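Local structure of ileal bile acid-binding protein (Danio rerio, 3ELX) at residues K9-S14 and K39-I44; C22-I27 and S116-A121; D49-T54 and N65-G70; G109-E114 and V128-K133. The protein binds bile acids such as cholate and probably carries them, and perhaps fatty acids, through the cytoplasm. One frame throughout, in Å; residues are numbered along the deposited sequence.

Interaction 1 of 4, residues K9-S14 and K39-I44; sequences KWETES and KLVTEI
Trp10 and Thr42 form an antiparallel hydrogen-bonded pair: Trp10 N donates to Thr42 O over 2.8 Å, and Thr42 N returns a bond of the same length to Trp10 O. A third backbone bond, from Thr12 N to Leu40 O (3.0 Å), continues the pairing past the start of strand 41-47. Water adds two bridges toward the Lys39 end, one linking Glu11 OE1 to Lys39 O and the other Thr12 OG1 to Leu40 N; Thr12 OG1 also bonds Arg129.

Apolar contacts differ on the two faces. On the buried one, CD1 of Ile44 comes obliquely to the pyrrole part of the indole, 3.9 Å from Trp10 NE1, which itself donates to Phe6 O. On the other, Lys9 and Glu43 meet through their methylenes, with Lys9 CG 3.9 Å from Glu43 CG. The ammonium and carboxylate do not touch, and Glu43 OE1 bonds Tyr56. Glu11 runs extended beside its carbonyl carbon (chi1 -175°), which sets CG 3.8 Å from Val41 CG2.

Strand 8-16 thus runs between strands 41-47 and 124-133, adjacent staves of the fatty-acid binding protein beta barrel, while Trp10 and Ile44 reach Leu112 of strand 111-119 and Leu40 touches Tyr57.

Interaction 2 of 4, residues C22-I27 and S116-A121; sequences CKLIGI and STASGA
A 2.8 Å hydrogen bond from Ile27 N to Cys22 O closes the helix end from which Leu24 and Ile25 reach Ala118 of strand 111-119. With a weak second bond from Gly26 N to Lys23 O, and Gly26 at positive phi (92°), it makes a Schellman motif.

Everything that passes between the two segments is van der Waals contact. Leu24 points at the strand and lays its two methyls along one side of the backbone: CD2 lies 3.6 Å from Ala118 O and 3.8 Å from Ala118 CB, while CD1 sits 4.0 Å from Gly120 CA. The fit is close at the last of these, since a side chain on Gly120 would run into Leu24 CD1. Ile25 adds its branch methyl, CG2 standing 3.7 Å from Ala118 CB, so that both side chains touch the Ala118 methyl. Substituting alanine for Leu24 would probably open a gap over the Ala118-Gly120 backbone and leave Ile25 as the main contact of this helix end with Ala118.

Phe21 and Tyr101, a cholate-binding residue, also pack on Ala118. A helical pair, here 18-24 and 29-34, seated against the rim of a beta barrel is characteristic of the fatty-acid binding protein fold.

Interaction 3 of 4, residues D49-T54 and N65-G70; sequences DDFTWT and NKFIVG. With EDO (1,2-ethanediol), chain B.
In the hairpin of strands 50-57 and 61-68, Phe51 faces Phe67 and Trp53 faces Asn65 as antiparallel hydrogen-bonded pairs. Phe51 N donates to Phe67 O over 2.9 Å, and Trp53 N reaches Asn65 O over 2.8 Å.

The buried face is aromatic. Phe67 has CG between its backbone N and carbonyl carbon (chi1 58°), which swings the ring toward the partner strand and under Phe51: CB of Phe51 lies over the ring face, 3.5 Å from Phe67 CZ, in a CH-pi contact. The two phenyl planes are only 14° apart but slid past one another, so they scarcely overlap. The rim of Phe67 turns to Trp53, CZ being 4.1 Å from Trp53 CE3, while Val69 CG2 stands 3.8 Å from Phe51 CE1.

This hairpin forms part of the barrel wall of the fatty-acid binding protein fold, and Trp53 packs beside Leu94 and Gln55, both cholate-binding residues. An ethanediol, probably from the crystallisation liquor, lies over one indole face and accepts a 3.2 Å bond through O2 from Asn65 ND2; Asn65 OD1 accepts from Glu76 N. On the outer side of the sheet, Lys66 runs alongside Thr52, its CG 3.9 Å from Thr52 OG1.

Interaction 4 of 4, residues G109-E114 and V128-K133; sequences GGKLVE and VRTSKK
Glu114 and Arg129, paired across the hairpin of strands 111-119 and 124-133, lie side by side and point the same way. From Glu114 CB, 4.0 Å from Arg129 O, the chain runs extended beyond CG, which is anti to the carbonyl carbon (chi1 -63°), and this carries the carboxylate alongside the guanidinium. CD comes 3.3 Å from Arg129 NH1. At the tip OE2 takes the closer approach, a salt bridge of 2.8 Å to Arg129 NH1, whereas OE1 stays 3.6 Å from that nitrogen. The bond is weak in geometry, bent to 129° at the hydrogen, and the two planar groups stand 76° apart. A water also lies 2.7 Å from Glu114 OE2, within hydrogen-bonding distance of Leu112 O and Ser131 OG as well, and sits over a guanidinium face.

Beneath the pair the backbones are tied: Glu114 N to Arg129 O and Arg129 N to Glu114 O, both 2.8 Å, and Leu112 and Ser131 exchange a similar pair of bonds. On the Val113 and Thr130 face the contacts across are mostly carbon to carbon, with Val113 meeting Val128 and Lys111 CB resting 3.7 Å from Thr130 CG2; Lys111 NZ goes to Glu13.

Replacing Glu114 by leucine would probably leave the buried Arg129 without its counter-charge and the water with one partner fewer.

Arg129 NH2 also donates to Thr12 OG1, and Glu114 packs near Gln55, a cholate-binding residue. Two opposite charges enclosed together on the buried face probably offset much of each other's desolvation cost, with the water sharing the polar load.

Interactions 1, 3 and 4 are partly buried pairings of neighbouring strands, whereas interaction 2 is a small surface contact of helix end against strand. Interactions 1 and 4 lie about 8 Å apart between centres and adjoin through strands 8-16 and 124-133, with a Glu13-Lys111 salt bridge between them. Interaction 3 joins interaction 1 by a probable hydrogen bond of Glu43 N to Thr54 O, and its Trp53 packs on Leu112 and Glu114 of interaction 4. Strand 111-119 serves both interactions 2 and 4. The chemistry differs with place: aromatic in interaction 3, a buried charge pair in interaction 4, backbone bonds with water bridges in interaction 1, and van der Waals contact alone in interaction 2.

Interaction 1 of 4, residues K9-S14 and K39-I44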
loop_
_atom_site.group_PDB
_atom_site.type_symbol
_atom_site.label_atom_id
_atom_site.label_comp_id
_atom_site.label_asym_id
_atom_site.label_seq_id
_atom_site.Cartn_x
_atom_site.Cartn_y
_atom_site.Cartn_z
ATOM N N LYS A 9 -4.802 -12.932 -3.254
ATOM C CA LYS A 9 -4.869 -12.462 -1.869
ATOM C C LYS A 9 -3.525 -12.704 -1.203
ATOM O O LYS A 9 -2.961 -13.803 -1.287
ATOM C CB LYS A 9 -5.992 -13.118 -1.056
ATOM C CG LYS A 9 -7.387 -12.556 -1.344
ATOM C CD LYS A 9 -8.394 -13.011 -0.303
ATOM C CE LYS A 9 -9.778 -12.440 -0.603
ATOM N NZ LYS A 9 -10.698 -12.675 0.536
ATOM N N TRP A 10 -3.033 -11.646 -0.562
ATOM C CA TRP A 10 -1.704 -11.593 0.039
ATOM C C TRP A 10 -1.826 -11.179 1.490
ATOM O O TRP A 10 -2.739 -10.439 1.840
ATOM C CB TRP A 10 -0.871 -10.530 -0.677
ATOM C CG TRP A 10 -0.807 -10.679 -2.188
ATOM C CD1 TRP A 10 -1.746 -10.255 -3.098
ATOM C CD2 TRP A 10 0.254 -11.274 -2.957
ATOM N NE1 TRP A 10 -1.323 -10.534 -4.379
ATOM C CE2 TRP A 10 -0.108 -11.168 -4.322
ATOM C CE3 TRP A 10 1.480 -11.870 -2.624
ATOM C CZ2 TRP A 10 0.711 -11.648 -5.354
ATOM C CZ3 TRP A 10 2.293 -12.354 -3.653
ATOM C CH2 TRP A 10 1.902 -12.237 -4.996
ATOM N N GLU A 11 -0.906 -11.636 2.337
ATOM C CA GLU A 11 -0.927 -11.252 3.750
ATOM C C GLU A 11 0.460 -10.870 4.235
ATOM O O GLU A 11 1.444 -11.557 3.942
ATOM C CB GLU A 11 -1.470 -12.403 4.596
ATOM C CG GLU A 11 -1.654 -12.101 6.069
ATOM C CD GLU A 11 -2.072 -13.355 6.820
ATOM O OE1 GLU A 11 -3.275 -13.493 7.154
ATOM O OE2 GLU A 11 -1.191 -14.222 7.049
ATOM N N THR A 12 0.530 -9.768 4.970
ATOM C CA THR A 12 1.806 -9.265 5.476
ATOM C C THR A 12 2.566 -10.368 6.199
ATOM O O THR A 12 2.016 -11.050 7.058
ATOM C CB THR A 12 1.580 -8.098 6.427
ATOM O OG1 THR A 12 0.823 -7.084 5.755
ATOM C CG2 THR A 12 2.910 -7.516 6.869
ATOM N N GLU A 13 3.841 -10.518 5.849
ATOM C CA GLU A 13 4.713 -11.545 6.432
ATOM C C GLU A 13 5.886 -10.875 7.147
ATOM O O GLU A 13 6.273 -11.283 8.250
ATOM C CB GLU A 13 5.186 -12.469 5.309
ATOM C CG GLU A 13 6.177 -13.546 5.670
ATOM C CD GLU A 13 6.607 -14.348 4.453
ATOM O OE1 GLU A 13 6.658 -15.591 4.553
ATOM O OE2 GLU A 13 6.906 -13.737 3.401
ATOM N N SER A 14 6.417 -9.830 6.514
ATOM C CA SER A 14 7.548 -9.047 7.021
ATOM C C SER A 14 7.185 -7.567 6.969
ATOM O O SER A 14 6.470 -7.119 6.067
ATOM C CB SER A 14 8.791 -9.283 6.161
ATOM O OG SER A 14 9.105 -10.664 6.083
ATOM N N LYS A 39 -1.732 -8.271 10.730
ATOM C CA LYS A 39 -1.243 -8.670 9.412
ATOM C C LYS A 39 -2.248 -8.220 8.356
ATOM O O LYS A 39 -3.334 -8.782 8.238
ATOM C CB LYS A 39 -1.007 -10.184 9.345
ATOM C CG LYS A 39 -0.003 -10.681 10.364
ATOM C CD LYS A 39 0.447 -12.111 10.098
ATOM C CE LYS A 39 -0.396 -13.117 10.832
ATOM N NZ LYS A 39 -0.334 -12.985 12.321
ATOM N N LEU A 40 -1.893 -7.193 7.600
ATOM C CA LEU A 40 -2.811 -6.690 6.594
ATOM C C LEU A 40 -2.949 -7.674 5.436
ATOM O O LEU A 40 -1.940 -8.104 4.861
ATOM C CB LEU A 40 -2.306 -5.366 6.051
ATOM C CG LEU A 40 -3.217 -4.627 5.078
ATOM C CD1 LEU A 40 -4.411 -4.072 5.846
ATOM C CD2 LEU A 40 -2.439 -3.497 4.389
ATOM N N VAL A 41 -4.196 -8.004 5.092
ATOM C CA VAL A 41 -4.500 -8.778 3.883
ATOM C C VAL A 41 -4.857 -7.841 2.738
ATOM O O VAL A 41 -5.653 -6.910 2.899
ATOM C CB VAL A 41 -5.626 -9.805 4.107
ATOM C CG1 VAL A 41 -6.036 -10.476 2.801
ATOM C CG2 VAL A 41 -5.162 -10.859 5.098
ATOM N N THR A 42 -4.234 -8.096 1.595
ATOM C CA THR A 42 -4.440 -7.323 0.379
ATOM C C THR A 42 -5.030 -8.235 -0.677
ATOM O O THR A 42 -4.508 -9.321 -0.921
ATOM C CB THR A 42 -3.100 -6.760 -0.147
ATOM O OG1 THR A 42 -2.531 -5.878 0.825
ATOM C CG2 THR A 42 -3.308 -5.981 -1.428
ATOM N N GLU A 43 -6.110 -7.793 -1.310
ATOM C CA GLU A 43 -6.680 -8.509 -2.438
ATOM C C GLU A 43 -6.506 -7.651 -3.689
ATOM O O GLU A 43 -6.900 -6.479 -3.703
ATOM C CB GLU A 43 -8.153 -8.783 -2.181
ATOM C CG GLU A 43 -8.852 -9.529 -3.286
ATOM C CD GLU A 43 -10.348 -9.622 -3.046
ATOM O OE1 GLU A 43 -10.873 -8.916 -2.146
ATOM O OE2 GLU A 43 -10.996 -10.405 -3.760
ATOM N N ILE A 44 -5.918 -8.238 -4.726
ATOM C CA ILE A 44 -5.702 -7.496 -5.971
ATOM C C ILE A 44 -6.331 -8.223 -7.153
ATOM O O ILE A 44 -6.181 -9.436 -7.300
ATOM C CB ILE A 44 -4.205 -7.236 -6.253
ATOM C CG1 ILE A 44 -3.535 -6.591 -5.034
ATOM C CG2 ILE A 44 -4.039 -6.331 -7.506
ATOM C CD1 ILE A 44 -2.028 -6.736 -5.023
HETATM O O HOH W 1 -4.392 -11.484 8.633
HETATM O O HOH W 2 0.519 -5.529 8.311
#

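Interaction 2 of 4, residues C22-I27 and S116-A121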
loop_
_atom_site.group_PDB
_atom_site.type_symbol
_atom_site.label_atom_id
_atom_site.label_comp_id
_atom_site.label_asym_id
_atom_site.label_seq_id
_atom_site.Cartn_x
_atom_site.Cartn_y
_atom_site.Cartn_z
ATOM N N CYS A 22 4.757 5.660 10.612
ATOM C CA CYS A 22 3.447 6.063 11.109
ATOM C C CYS A 22 3.547 7.340 11.943
ATOM O O CYS A 22 2.688 8.218 11.848
ATOM C CB CYS A 22 2.799 4.937 11.907
ATOM S SG CYS A 22 2.208 3.564 10.908
ATOM N N LYS A 23 4.606 7.448 12.737
ATOM C CA LYS A 23 4.863 8.659 13.517
ATOM C C LYS A 23 5.093 9.878 12.626
ATOM O O LYS A 23 4.620 10.979 12.936
ATOM C CB LYS A 23 6.051 8.456 14.457
ATOM C CG LYS A 23 5.737 7.603 15.683
ATOM C CD LYS A 23 6.928 7.514 16.628
ATOM C CE LYS A 23 7.957 6.495 16.154
ATOM N NZ LYS A 23 9.202 6.547 16.970
ATOM N N LEU A 24 5.810 9.687 11.520
ATOM C CA LEU A 24 6.134 10.804 10.632
ATOM C C LEU A 24 4.898 11.338 9.905
ATOM O O LEU A 24 4.718 12.555 9.805
ATOM C CB LEU A 24 7.239 10.428 9.635
ATOM C CG LEU A 24 7.783 11.538 8.725
ATOM C CD1 LEU A 24 8.408 12.686 9.517
ATOM C CD2 LEU A 24 8.779 10.978 7.719
ATOM N N ILE A 25 4.040 10.437 9.425
ATOM C CA ILE A 25 2.815 10.847 8.719
ATOM C C ILE A 25 1.653 11.199 9.668
ATOM O O ILE A 25 0.549 11.507 9.212
ATOM C CB ILE A 25 2.362 9.830 7.627
ATOM C CG1 ILE A 25 1.933 8.500 8.254
ATOM C CG2 ILE A 25 3.451 9.652 6.558
ATOM C CD1 ILE A 25 1.000 7.669 7.378
ATOM N N GLY A 26 1.910 11.139 10.975
ATOM C CA GLY A 26 0.994 11.687 11.981
ATOM C C GLY A 26 -0.052 10.751 12.559
ATOM O O GLY A 26 -1.097 11.204 13.036
ATOM N N ILE A 27 0.218 9.448 12.522
ATOM C CA ILE A 27 -0.656 8.462 13.154
ATOM C C ILE A 27 -0.473 8.520 14.678
ATOM O O ILE A 27 0.665 8.509 15.163
ATOM C CB ILE A 27 -0.372 7.016 12.634
ATOM C CG1 ILE A 27 -0.338 6.965 11.094
ATOM C CG2 ILE A 27 -1.364 5.995 13.224
ATOM C CD1 ILE A 27 -1.625 7.382 10.393
ATOM N N SER A 116 6.582 2.440 1.338
ATOM C CA SER A 116 6.010 3.771 1.540
ATOM C C SER A 116 7.123 4.701 2.022
ATOM O O SER A 116 7.806 4.411 3.005
ATOM C CB SER A 116 4.873 3.731 2.567
ATOM O OG SER A 116 3.931 2.704 2.296
ATOM N N THR A 117 7.302 5.819 1.325
ATOM C CA THR A 117 8.413 6.722 1.598
ATOM C C THR A 117 7.860 8.094 1.944
ATOM O O THR A 117 7.188 8.730 1.132
ATOM C CB THR A 117 9.326 6.803 0.371
ATOM O OG1 THR A 117 9.770 5.477 0.051
ATOM C CG2 THR A 117 10.530 7.715 0.632
ATOM N N ALA A 118 8.124 8.530 3.170
ATOM C CA ALA A 118 7.680 9.845 3.614
ATOM C C ALA A 118 8.867 10.710 4.022
ATOM O O ALA A 118 9.937 10.200 4.356
ATOM C CB ALA A 118 6.696 9.712 4.751
ATOM N N SER A 119 8.664 12.019 3.995
ATOM C CA SER A 119 9.746 12.955 4.233
ATOM C C SER A 119 9.287 14.104 5.122
ATOM O O SER A 119 8.221 14.671 4.896
ATOM C CB SER A 119 10.235 13.482 2.884
ATOM O OG SER A 119 11.036 14.629 3.034
ATOM N N GLY A 120 10.094 14.430 6.130
ATOM C CA GLY A 120 9.799 15.554 7.020
ATOM C C GLY A 120 11.026 16.201 7.639
ATOM O O GLY A 120 12.136 16.092 7.107
ATOM N N ALA A 121 10.814 16.874 8.772
ATOM C CA ALA A 121 11.867 17.583 9.498
ATOM C C ALA A 121 13.002 16.674 9.966
ATOM O O ALA A 121 14.175 16.973 9.723
ATOM C CB ALA A 121 11.274 18.346 10.683
#

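Interaction 3 of 4, residues D49-T54 and N65-G70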
loop_
_atom_site.group_PDB
_atom_site.type_symbol
_atom_site.label_atom_id
_atom_site.label_comp_id
_atom_site.label_asym_id
_atom_site.label_seq_id
_atom_site.Cartn_x
_atom_site.Cartn_y
_atom_site.Cartn_z
ATOM N N ASP A 49 -3.646 -2.934 -17.293
ATOM C CA ASP A 49 -3.385 -1.672 -16.597
ATOM C C ASP A 49 -4.471 -1.341 -15.574
ATOM O O ASP A 49 -4.331 -0.392 -14.799
ATOM C CB ASP A 49 -3.313 -0.518 -17.593
ATOM C CG ASP A 49 -2.099 -0.597 -18.502
ATOM O OD1 ASP A 49 -2.135 0.030 -19.579
ATOM O OD2 ASP A 49 -1.121 -1.282 -18.129
ATOM N N ASP A 50 -5.546 -2.128 -15.583
ATOM C CA ASP A 50 -6.711 -1.885 -14.732
ATOM C C ASP A 50 -6.598 -2.664 -13.422
ATOM O O ASP A 50 -6.652 -3.900 -13.418
ATOM C CB ASP A 50 -7.962 -2.286 -15.525
ATOM C CG ASP A 50 -9.259 -2.055 -14.769
ATOM O OD1 ASP A 50 -9.286 -2.195 -13.532
ATOM O OD2 ASP A 50 -10.279 -1.782 -15.450
ATOM N N PHE A 51 -6.447 -1.944 -12.308
ATOM C CA PHE A 51 -6.298 -2.573 -10.985
ATOM C C PHE A 51 -7.470 -2.276 -10.068
ATOM O O PHE A 51 -7.990 -1.156 -10.055
ATOM C CB PHE A 51 -5.061 -2.042 -10.254
ATOM C CG PHE A 51 -3.759 -2.548 -10.783
ATOM C CD1 PHE A 51 -3.203 -1.999 -11.932
ATOM C CD2 PHE A 51 -3.057 -3.544 -10.097
ATOM C CE1 PHE A 51 -1.985 -2.447 -12.419
ATOM C CE2 PHE A 51 -1.822 -3.997 -10.576
ATOM C CZ PHE A 51 -1.288 -3.450 -11.731
ATOM N N THR A 52 -7.858 -3.279 -9.284
ATOM C CA THR A 52 -8.731 -3.080 -8.125
ATOM C C THR A 52 -7.938 -3.594 -6.934
ATOM O O THR A 52 -7.588 -4.780 -6.879
ATOM C CB THR A 52 -10.052 -3.861 -8.247
ATOM O OG1 THR A 52 -10.724 -3.479 -9.452
ATOM C CG2 THR A 52 -10.957 -3.588 -7.037
ATOM N N TRP A 53 -7.664 -2.703 -5.992
ATOM C CA TRP A 53 -6.706 -2.982 -4.929
ATOM C C TRP A 53 -7.416 -2.800 -3.599
ATOM O O TRP A 53 -7.791 -1.691 -3.247
ATOM C CB TRP A 53 -5.552 -1.987 -5.054
ATOM C CG TRP A 53 -4.310 -2.391 -4.339
ATOM C CD1 TRP A 53 -4.120 -2.471 -2.987
ATOM C CD2 TRP A 53 -3.065 -2.764 -4.945
ATOM N NE1 TRP A 53 -2.829 -2.871 -2.714
ATOM C CE2 TRP A 53 -2.165 -3.057 -3.900
ATOM C CE3 TRP A 53 -2.622 -2.866 -6.273
ATOM C CZ2 TRP A 53 -0.844 -3.444 -4.139
ATOM C CZ3 TRP A 53 -1.310 -3.266 -6.510
ATOM C CH2 TRP A 53 -0.441 -3.554 -5.443
ATOM N N THR A 54 -7.613 -3.900 -2.874
ATOM C CA THR A 54 -8.414 -3.883 -1.648
ATOM C C THR A 54 -7.561 -4.260 -0.442
ATOM O O THR A 54 -6.824 -5.246 -0.478
ATOM C CB THR A 54 -9.613 -4.854 -1.789
ATOM O OG1 THR A 54 -10.396 -4.487 -2.935
ATOM C CG2 THR A 54 -10.492 -4.823 -0.558
ATOM N N ASN A 65 -9.097 0.799 -3.822
ATOM C CA ASN A 65 -8.715 1.749 -4.854
ATOM C C ASN A 65 -8.790 1.086 -6.203
ATOM O O ASN A 65 -8.252 -0.002 -6.397
ATOM C CB ASN A 65 -7.317 2.305 -4.608
ATOM C CG ASN A 65 -7.335 3.482 -3.661
ATOM O OD1 ASN A 65 -8.116 4.411 -3.849
ATOM N ND2 ASN A 65 -6.506 3.438 -2.631
ATOM N N LYS A 66 -9.501 1.743 -7.115
ATOM C CA LYS A 66 -9.596 1.309 -8.501
ATOM C C LYS A 66 -8.896 2.352 -9.351
ATOM O O LYS A 66 -9.236 3.549 -9.313
ATOM C CB LYS A 66 -11.054 1.156 -8.934
ATOM C CG LYS A 66 -11.765 0.038 -8.209
ATOM C CD LYS A 66 -13.270 0.103 -8.415
ATOM C CE LYS A 66 -13.748 -0.869 -9.485
ATOM N NZ LYS A 66 -13.184 -0.582 -10.831
ATOM N N PHE A 67 -7.882 1.903 -10.081
ATOM C CA PHE A 67 -7.117 2.813 -10.921
ATOM C C PHE A 67 -6.679 2.142 -12.203
ATOM O O PHE A 67 -6.564 0.915 -12.259
ATOM C CB PHE A 67 -5.910 3.389 -10.168
ATOM C CG PHE A 67 -4.951 2.351 -9.643
ATOM C CD1 PHE A 67 -5.083 1.857 -8.341
ATOM C CD2 PHE A 67 -3.897 1.879 -10.437
ATOM C CE1 PHE A 67 -4.182 0.890 -7.838
ATOM C CE2 PHE A 67 -2.990 0.927 -9.942
ATOM C CZ PHE A 67 -3.131 0.430 -8.651
ATOM N N ILE A 68 -6.467 2.950 -13.237
ATOM C CA ILE A 68 -5.870 2.467 -14.483
ATOM C C ILE A 68 -4.526 3.158 -14.621
ATOM O O ILE A 68 -4.449 4.393 -14.598
ATOM C CB ILE A 68 -6.772 2.760 -15.710
ATOM C CG1 ILE A 68 -8.105 2.015 -15.546
ATOM C CG2 ILE A 68 -6.058 2.362 -17.009
ATOM C CD1 ILE A 68 -9.185 2.460 -16.507
ATOM N N VAL A 69 -3.465 2.370 -14.740
ATOM C CA VAL A 69 -2.127 2.954 -14.868
ATOM C C VAL A 69 -2.106 3.940 -16.039
ATOM O O VAL A 69 -2.596 3.635 -17.127
ATOM C CB VAL A 69 -1.052 1.871 -15.046
ATOM C CG1 VAL A 69 0.344 2.493 -15.212
ATOM C CG2 VAL A 69 -1.072 0.921 -13.854
ATOM N N GLY A 70 -1.551 5.129 -15.801
ATOM C CA GLY A 70 -1.439 6.153 -16.850
ATOM C C GLY A 70 -2.663 7.026 -17.072
ATOM O O GLY A 70 -2.620 7.964 -17.876
HETATM C C1 EDO B . -1.857 0.506 -2.301
HETATM O O1 EDO B . -1.169 1.400 -1.823
HETATM C C2 EDO B . -2.984 0.827 -3.252
HETATM O O2 EDO B . -4.111 1.322 -2.515
HETATM O O HOH W 3 -3.020 2.401 -19.475
HETATM O O HOH W 4 -10.048 -0.441 -11.745
#

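Interaction 4 of 4, residues G109-E114 and V128-K133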
loop_
_atom_site.group_PDB
_atom_site.type_symbol
_atom_site.label_atom_id
_atom_site.label_comp_id
_atom_site.label_asym_id
_atom_site.label_seq_id
_atom_site.Cartn_x
_atom_site.Cartn_y
_atom_site.Cartn_z
ATOM N N GLY A 109 10.511 -11.897 -6.057
ATOM C CA GLY A 109 10.742 -13.214 -5.463
ATOM C C GLY A 109 9.451 -13.890 -5.038
ATOM O O GLY A 109 9.414 -14.606 -4.030
ATOM N N GLY A 110 8.394 -13.652 -5.810
ATOM C CA GLY A 110 7.083 -14.233 -5.561
ATOM C C GLY A 110 6.288 -13.562 -4.454
ATOM O O GLY A 110 5.185 -14.011 -4.132
ATOM N N LYS A 111 6.848 -12.500 -3.874
ATOM C CA LYS A 111 6.207 -11.781 -2.763
ATOM C C LYS A 111 5.773 -10.391 -3.206
ATOM O O LYS A 111 6.385 -9.805 -4.093
ATOM C CB LYS A 111 7.160 -11.621 -1.581
ATOM C CG LYS A 111 7.969 -12.853 -1.231
ATOM C CD LYS A 111 7.230 -13.736 -0.286
ATOM C CE LYS A 111 8.143 -14.873 0.126
ATOM N NZ LYS A 111 7.929 -15.241 1.534
ATOM N N LEU A 112 4.725 -9.874 -2.574
ATOM C CA LEU A 112 4.272 -8.500 -2.804
ATOM C C LEU A 112 5.068 -7.580 -1.892
ATOM O O LEU A 112 4.969 -7.682 -0.672
ATOM C CB LEU A 112 2.771 -8.381 -2.515
ATOM C CG LEU A 112 2.130 -6.993 -2.619
ATOM C CD1 LEU A 112 2.156 -6.504 -4.035
ATOM C CD2 LEU A 112 0.700 -7.015 -2.076
ATOM N N VAL A 113 5.868 -6.688 -2.481
ATOM C CA VAL A 113 6.707 -5.791 -1.695
ATOM C C VAL A 113 6.247 -4.358 -1.879
ATOM O O VAL A 113 6.285 -3.831 -2.991
ATOM C CB VAL A 113 8.191 -5.904 -2.088
ATOM C CG1 VAL A 113 9.029 -5.011 -1.184
ATOM C CG2 VAL A 113 8.668 -7.368 -1.983
ATOM N N GLU A 114 5.826 -3.743 -0.779
ATOM C CA GLU A 114 5.219 -2.416 -0.797
ATOM C C GLU A 114 6.061 -1.463 0.028
ATOM O O GLU A 114 6.281 -1.697 1.214
ATOM C CB GLU A 114 3.804 -2.481 -0.241
ATOM C CG GLU A 114 2.878 -3.334 -1.076
ATOM C CD GLU A 114 1.496 -3.433 -0.472
ATOM O OE1 GLU A 114 0.679 -2.515 -0.705
ATOM O OE2 GLU A 114 1.232 -4.425 0.238
ATOM N N VAL A 128 8.554 -0.665 4.725
ATOM C CA VAL A 128 8.595 -1.744 3.747
ATOM C C VAL A 128 7.768 -2.914 4.257
ATOM O O VAL A 128 8.067 -3.480 5.304
ATOM C CB VAL A 128 10.035 -2.243 3.471
ATOM C CG1 VAL A 128 10.022 -3.312 2.378
ATOM C CG2 VAL A 128 10.970 -1.092 3.087
ATOM N N ARG A 129 6.722 -3.260 3.513
ATOM C CA ARG A 129 5.869 -4.399 3.855
ATOM C C ARG A 129 6.035 -5.481 2.809
ATOM O O ARG A 129 5.987 -5.202 1.617
ATOM C CB ARG A 129 4.402 -3.970 3.903
ATOM C CG ARG A 129 4.048 -3.004 5.031
ATOM C CD ARG A 129 2.525 -2.778 5.152
ATOM N NE ARG A 129 1.775 -3.993 4.853
ATOM C CZ ARG A 129 1.126 -4.219 3.714
ATOM N NH1 ARG A 129 1.095 -3.301 2.758
ATOM N NH2 ARG A 129 0.494 -5.367 3.533
ATOM N N THR A 130 6.228 -6.722 3.253
ATOM C CA THR A 130 6.372 -7.844 2.341
ATOM C C THR A 130 5.261 -8.830 2.671
ATOM O O THR A 130 5.134 -9.241 3.818
ATOM C CB THR A 130 7.739 -8.527 2.517
ATOM O OG1 THR A 130 8.778 -7.579 2.237
ATOM C CG2 THR A 130 7.867 -9.722 1.571
ATOM N N SER A 131 4.466 -9.184 1.663
ATOM C CA SER A 131 3.319 -10.081 1.844
ATOM C C SER A 131 3.477 -11.336 1.014
ATOM O O SER A 131 4.008 -11.287 -0.101
ATOM C CB SER A 131 2.019 -9.366 1.423
ATOM O OG SER A 131 1.777 -8.184 2.174
ATOM N N LYS A 132 3.018 -12.458 1.568
ATOM C CA LYS A 132 3.005 -13.735 0.866
ATOM C C LYS A 132 1.601 -14.048 0.368
ATOM O O LYS A 132 0.606 -13.588 0.934
ATOM C CB LYS A 132 3.511 -14.860 1.781
ATOM C CG LYS A 132 2.653 -15.109 3.014
ATOM C CD LYS A 132 3.170 -16.286 3.835
ATOM C CE LYS A 132 2.225 -16.552 5.006
ATOM N NZ LYS A 132 2.764 -17.557 5.972
ATOM N N LYS A 133 1.518 -14.837 -0.694
ATOM C CA LYS A 133 0.230 -15.287 -1.199
ATOM C C LYS A 133 -0.391 -16.245 -0.196
ATOM O O LYS A 133 0.271 -17.177 0.277
ATOM C CB LYS A 133 0.437 -15.980 -2.537
ATOM C CG LYS A 133 -0.832 -16.305 -3.276
ATOM C CD LYS A 133 -0.515 -16.824 -4.673
ATOM C CE LYS A 133 0.273 -15.816 -5.492
ATOM N NZ LYS A 133 -0.605 -14.768 -6.059
HETATM O O HOH W 5 4.055 -15.461 -1.928
HETATM O O HOH W 6 3.054 -6.195 1.055
#